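Local atomic coordinates of SAM dependent methyltransferase (Agrobacterium tumefaciens, PDB entry 2IGT), a protein that probably transfers methyl groups from S-adenosylmethionine, which it binds, to an acceptor substrate that is not established. Residues Q70-L76 with R317-T321; F280-H284 with V298-E302. All coordinates share one frame; numbering follows the deposited sequence.

Contact 1 lies at the surface and contact 2 in the interior, yet both use the same part of the eight-stranded sheet: strand 318-328 supplies one side of contact 1 and its neighbour, strand 297-306, one side of contact 2. Their centres are about 22 Å apart, and they meet where Ser320 OG and Glu302 OE1 lie 2.7 Å apart, a probable hydrogen bond. Contact 1 joins an irregular linker to the start of a strand through a guanidinium wedged between Trp73 and Leu76 and hydrogen-bonded to a backbone carbonyl. Contact 2 sets a helix on a strand, with small residues and an imidazole-hydroxyl bond in its buried part and a water bridge at the partly exposed end.

Contact 1: residues Q70-L76 with R317-T321; sequences QALWRPL and RVLST
Two bends in the side chain of Arg317, at chi2 (85°) and chi3 (51°), fold its guanidinium back to Trp73, whose CG sits between the backbone N and the carbonyl carbon. They meet at the surface, where the loop after strand 62-67 passes the start of strand 318-328, an inner strand of the class I methyltransferase-like sheet. The indole and guanidinium planes are 50° apart, so this is no parallel stack: Trp73 CD1 comes over one guanidinium face, 3.2 Å from Arg317 NH1, while Leu76 CD1 sits centrally over the opposite face, 3.4 Å from Arg317 CZ. Further back, Arg317 CG lies over a face of the indole. The far end of that ring brings Trp73 CH2 within 3.6 Å of Val318 O, and near the start of the loop segment Gln70 CG packs 3.9 Å from Leu319 CD1. Partners outside the two segments fix both polar groups: Ser50 takes Trp73 NE1, and Glu307 forms a salt bridge to Arg317 NE. The guanidinium also reaches end-on to the linker backbone. Lying near its plane, Arg74 O accepts two hydrogen bonds, both well short of linear, from Arg317 NH1 at 2.8 Å and Arg317 NH2 at 2.9 Å.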
loop_
_atom_site.group_PDB
_atom_site.type_symbol
_atom_site.label_atom_id
_atom_site.label_comp_id
_atom_site.label_asym_id
_atom_site.label_seq_id
_atom_site.Cartn_x
_atom_site.Cartn_y
_atom_site.Cartn_z
ATOM N N GLN A 70 4.696 9.444 27.788
ATOM C CA GLN A 70 5.553 9.482 28.962
ATOM C C GLN A 70 5.281 10.664 29.905
ATOM O O GLN A 70 5.822 10.701 31.013
ATOM C CB GLN A 70 7.019 9.385 28.590
ATOM C CG GLN A 70 7.581 10.585 27.963
ATOM C CD GLN A 70 9.037 10.378 27.660
ATOM O OE1 GLN A 70 9.775 9.734 28.422
ATOM N NE2 GLN A 70 9.467 10.929 26.545
ATOM N N ALA A 71 4.430 11.602 29.482
ATOM C CA ALA A 71 3.975 12.668 30.373
ATOM C C ALA A 71 2.983 12.073 31.380
ATOM O O ALA A 71 1.785 12.329 31.334
ATOM C CB ALA A 71 3.365 13.824 29.574
ATOM N N LEU A 72 3.511 11.248 32.284
ATOM C CA LEU A 72 2.706 10.521 33.283
ATOM C C LEU A 72 2.199 11.344 34.456
ATOM O O LEU A 72 1.236 10.954 35.140
ATOM C CB LEU A 72 3.552 9.381 33.848
ATOM C CG LEU A 72 3.834 8.274 32.849
ATOM C CD1 LEU A 72 4.981 7.381 33.325
ATOM C CD2 LEU A 72 2.562 7.469 32.641
ATOM N N TRP A 73 2.883 12.452 34.707
ATOM C CA TRP A 73 2.536 13.382 35.777
ATOM C C TRP A 73 1.234 14.147 35.462
ATOM O O TRP A 73 0.599 13.887 34.446
ATOM C CB TRP A 73 3.724 14.317 35.984
ATOM C CG TRP A 73 4.135 14.990 34.699
ATOM C CD1 TRP A 73 3.530 16.065 34.119
ATOM C CD2 TRP A 73 5.195 14.601 33.815
ATOM N NE1 TRP A 73 4.171 16.399 32.941
ATOM C CE2 TRP A 73 5.182 15.505 32.722
ATOM C CE3 TRP A 73 6.156 13.572 33.833
ATOM C CZ2 TRP A 73 6.110 15.445 31.687
ATOM C CZ3 TRP A 73 7.069 13.499 32.784
ATOM C CH2 TRP A 73 7.047 14.424 31.729
ATOM N N ARG A 74 0.881 15.090 36.338
ATOM C CA ARG A 74 -0.324 15.908 36.220
ATOM C C ARG A 74 -0.069 17.229 35.495
ATOM O O ARG A 74 1.010 17.806 35.620
ATOM C CB ARG A 74 -0.872 16.228 37.613
ATOM C CG ARG A 74 -2.214 15.594 37.920
ATOM C CD ARG A 74 -2.604 15.778 39.386
ATOM N NE ARG A 74 -2.061 14.713 40.227
ATOM C CZ ARG A 74 -0.995 14.841 41.007
ATOM N NH1 ARG A 74 -0.350 15.998 41.068
ATOM N NH2 ARG A 74 -0.572 13.807 41.725
ATOM N N PRO A 75 -1.068 17.719 34.744
ATOM C CA PRO A 75 -0.970 19.063 34.144
ATOM C C PRO A 75 -1.011 20.128 35.250
ATOM O O PRO A 75 -1.708 19.943 36.251
ATOM C CB PRO A 75 -2.241 19.165 33.280
ATOM C CG PRO A 75 -2.679 17.752 33.076
ATOM C CD PRO A 75 -2.329 17.046 34.361
ATOM N N LEU A 76 -0.247 21.201 35.097
ATOM C CA LEU A 76 -0.204 22.250 36.120
ATOM C C LEU A 76 -0.863 23.568 35.700
ATOM O O LEU A 76 -0.906 24.511 36.483
ATOM C CB LEU A 76 1.241 22.508 36.522
ATOM C CG LEU A 76 1.984 21.346 37.201
ATOM C CD1 LEU A 76 3.440 21.742 37.413
ATOM C CD2 LEU A 76 1.304 20.925 38.520
ATOM N N ARG A 317 8.598 20.940 34.382
ATOM C CA ARG A 317 9.093 19.572 34.256
ATOM C C ARG A 317 9.882 19.373 32.957
ATOM O O ARG A 317 9.664 20.086 31.977
ATOM C CB ARG A 317 7.932 18.567 34.248
ATOM C CG ARG A 317 7.391 18.115 35.641
ATOM C CD ARG A 317 6.367 19.075 36.213
ATOM N NE ARG A 317 5.272 19.409 35.293
ATOM C CZ ARG A 317 4.000 19.014 35.421
ATOM N NH1 ARG A 317 3.608 18.238 36.433
ATOM N NH2 ARG A 317 3.101 19.422 34.529
ATOM N N VAL A 318 10.722 18.334 32.955
ATOM C CA VAL A 318 11.543 17.937 31.808
ATOM C C VAL A 318 10.774 16.887 30.997
ATOM O O VAL A 318 10.307 15.886 31.560
ATOM C CB VAL A 318 12.917 17.357 32.324
ATOM C CG1 VAL A 318 13.708 16.671 31.243
ATOM C CG2 VAL A 318 13.772 18.462 32.978
ATOM N N LEU A 319 10.634 17.129 29.692
ATOM C CA LEU A 319 10.141 16.144 28.750
ATOM C C LEU A 319 11.286 15.715 27.830
ATOM O O LEU A 319 11.713 16.473 26.953
ATOM C CB LEU A 319 8.989 16.691 27.910
ATOM C CG LEU A 319 8.437 15.733 26.836
ATOM C CD1 LEU A 319 7.896 14.408 27.448
ATOM C CD2 LEU A 319 7.346 16.433 26.025
ATOM N N SER A 320 11.795 14.511 28.046
ATOM C CA SER A 320 12.899 14.028 27.250
ATOM C C SER A 320 12.346 13.513 25.914
ATOM O O SER A 320 11.377 12.748 25.896
ATOM C CB SER A 320 13.630 12.933 28.010
ATOM O OG SER A 320 14.692 12.415 27.245
ATOM N N THR A 321 12.945 13.960 24.811
ATOM C CA THR A 321 12.432 13.666 23.476
ATOM C C THR A 321 13.227 12.597 22.701
ATOM O O THR A 321 12.672 11.901 21.870
ATOM C CB THR A 321 12.421 14.942 22.586
ATOM O OG1 THR A 321 13.765 15.327 22.262
ATOM C CG2 THR A 321 11.769 16.132 23.339
#

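Contact 2: residues F280-H284 with V298-E302; sequences FYSMH and VASGE
His284 and Ser300 form the direct polar link between the helix and the strand: His284 ND1 and Ser300 OG are 2.7 Å apart, with the hydroxyl in the plane of the imidazole, and either atom could be the donor. The ring gets there because CG is anti to the backbone N (chi1 -178°), which carries it alongside the strand. The bond belongs to a buried chain of polar groups, since Ser300 OG also bonds Ser325 and His284 NE2 bonds Glu31, on strands to either side of 297-306. The nearby carboxylate of Glu31 would tend to favour positive charge on the imidazole.

Water does the bridging at the first turn of the helix. It accepts from Phe280 N at 3.0 Å and donates to Glu302 OE2 at 2.7 Å, so the acidic group is coupled to an amide at the helix start, where the helix dipole would probably favour a negative charge. Ser320 takes the other oxygen, Glu302 OE1.

Van der Waals contacts make up the rest. Gly301 offers bare backbone to Phe280, whose CG lies 3.5 Å from Gly301 CA and whose CB is 3.3 Å from Gly301 O. Glu302 OE2 approaches the edge of the phenyl ring, 3.9 Å from Phe280 CD1, with the carboxylate turned 75° from the ring. At the other end Val298 CG1 packs 3.7 Å from His284 ND1, and Val298 O faces the imidazole edge near CE1.

The helical segment runs nearly antiparallel to the strand, at 160°, with axes 7.2 Å apart. This is the helix-on-sheet layer of a beta-alpha-beta crossover: helix 280-290 connects parallel strands 268-273 and 297-306, between which antiparallel strand 318-328 is inserted, as in the class I SAM-dependent methyltransferase fold.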
loop_
_atom_site.group_PDB
_atom_site.type_symbol
_atom_site.label_atom_id
_atom_site.label_comp_id
_atom_site.label_asym_id
_atom_site.label_seq_id
_atom_site.Cartn_x
_atom_site.Cartn_y
_atom_site.Cartn_z
ATOM N N PHE A 280 20.841 6.182 25.913
ATOM C CA PHE A 280 21.880 7.009 25.251
ATOM C C PHE A 280 23.262 6.335 25.363
ATOM O O PHE A 280 24.112 6.553 24.512
ATOM C CB PHE A 280 21.947 8.425 25.839
ATOM C CG PHE A 280 22.311 8.460 27.295
ATOM C CD1 PHE A 280 21.307 8.570 28.250
ATOM C CD2 PHE A 280 23.639 8.376 27.709
ATOM C CE1 PHE A 280 21.594 8.581 29.600
ATOM C CE2 PHE A 280 23.963 8.407 29.095
ATOM C CZ PHE A 280 22.933 8.511 30.025
ATOM N N TYR A 281 23.472 5.489 26.379
ATOM C CA TYR A 281 24.775 4.802 26.521
ATOM C C TYR A 281 25.085 3.877 25.342
ATOM O O TYR A 281 26.242 3.709 24.980
ATOM C CB TYR A 281 24.857 3.991 27.816
ATOM C CG TYR A 281 25.331 4.797 28.990
ATOM C CD1 TYR A 281 26.647 5.272 29.055
ATOM C CD2 TYR A 281 24.466 5.098 30.036
ATOM C CE1 TYR A 281 27.084 6.029 30.137
ATOM C CE2 TYR A 281 24.908 5.832 31.141
ATOM C CZ TYR A 281 26.198 6.306 31.164
ATOM O OH TYR A 281 26.595 7.037 32.251
ATOM N N SER A 282 24.048 3.294 24.752
ATOM C CA SER A 282 24.215 2.402 23.603
ATOM C C SER A 282 24.576 3.142 22.303
ATOM O O SER A 282 25.388 2.655 21.529
ATOM C CB SER A 282 22.970 1.554 23.436
ATOM O OG SER A 282 22.820 0.774 24.602
HETATM N N MSE A 283 23.990 4.319 22.099
HETATM C CA MSE A 283 24.412 5.230 21.026
HETATM C C MSE A 283 25.832 5.726 21.306
HETATM O O MSE A 283 26.651 5.776 20.400
HETATM C CB MSE A 283 23.475 6.427 20.913
HETATM C CG MSE A 283 21.972 6.052 20.750
HETATM SE SE MSE A 283 21.661 4.969 19.131
HETATM C CE MSE A 283 21.172 3.300 20.047
ATOM N N HIS A 284 26.097 6.121 22.552
ATOM C CA HIS A 284 27.440 6.572 22.979
ATOM C C HIS A 284 28.550 5.535 22.665
ATOM O O HIS A 284 29.557 5.852 22.002
ATOM C CB HIS A 284 27.425 6.868 24.483
ATOM C CG HIS A 284 28.734 7.367 24.997
ATOM N ND1 HIS A 284 29.223 8.609 24.663
ATOM C CD2 HIS A 284 29.666 6.788 25.790
ATOM C CE1 HIS A 284 30.409 8.778 25.228
ATOM N NE2 HIS A 284 30.696 7.690 25.923
ATOM N N VAL A 298 33.534 12.290 22.218
ATOM C CA VAL A 298 32.158 11.899 21.982
ATOM C C VAL A 298 31.340 12.328 23.194
ATOM O O VAL A 298 31.623 11.917 24.345
ATOM C CB VAL A 298 32.017 10.351 21.724
ATOM C CG1 VAL A 298 30.542 9.973 21.522
ATOM C CG2 VAL A 298 32.836 9.962 20.492
ATOM N N ALA A 299 30.348 13.181 22.954
ATOM C CA ALA A 299 29.430 13.603 24.002
ATOM C C ALA A 299 28.076 12.994 23.670
ATOM O O ALA A 299 27.612 13.102 22.515
ATOM C CB ALA A 299 29.335 15.156 24.064
ATOM N N SER A 300 27.435 12.365 24.660
ATOM C CA SER A 300 26.136 11.720 24.423
ATOM C C SER A 300 25.182 11.893 25.593
ATOM O O SER A 300 25.622 12.122 26.723
ATOM C CB SER A 300 26.334 10.224 24.172
ATOM O OG SER A 300 27.393 10.010 23.250
ATOM N N GLY A 301 23.886 11.719 25.332
ATOM C CA GLY A 301 22.886 11.840 26.400
ATOM C C GLY A 301 21.495 11.972 25.817
ATOM O O GLY A 301 21.194 11.398 24.759
ATOM N N GLU A 302 20.654 12.747 26.504
ATOM C CA GLU A 302 19.276 12.964 26.084
ATOM C C GLU A 302 19.105 14.439 25.736
ATOM O O GLU A 302 19.768 15.301 26.317
ATOM C CB GLU A 302 18.292 12.514 27.180
ATOM C CG GLU A 302 18.338 10.998 27.352
ATOM C CD GLU A 302 17.347 10.424 28.335
ATOM O OE1 GLU A 302 16.454 11.161 28.820
ATOM O OE2 GLU A 302 17.482 9.207 28.607
HETATM O O HOH W 1 18.646 6.863 27.773
#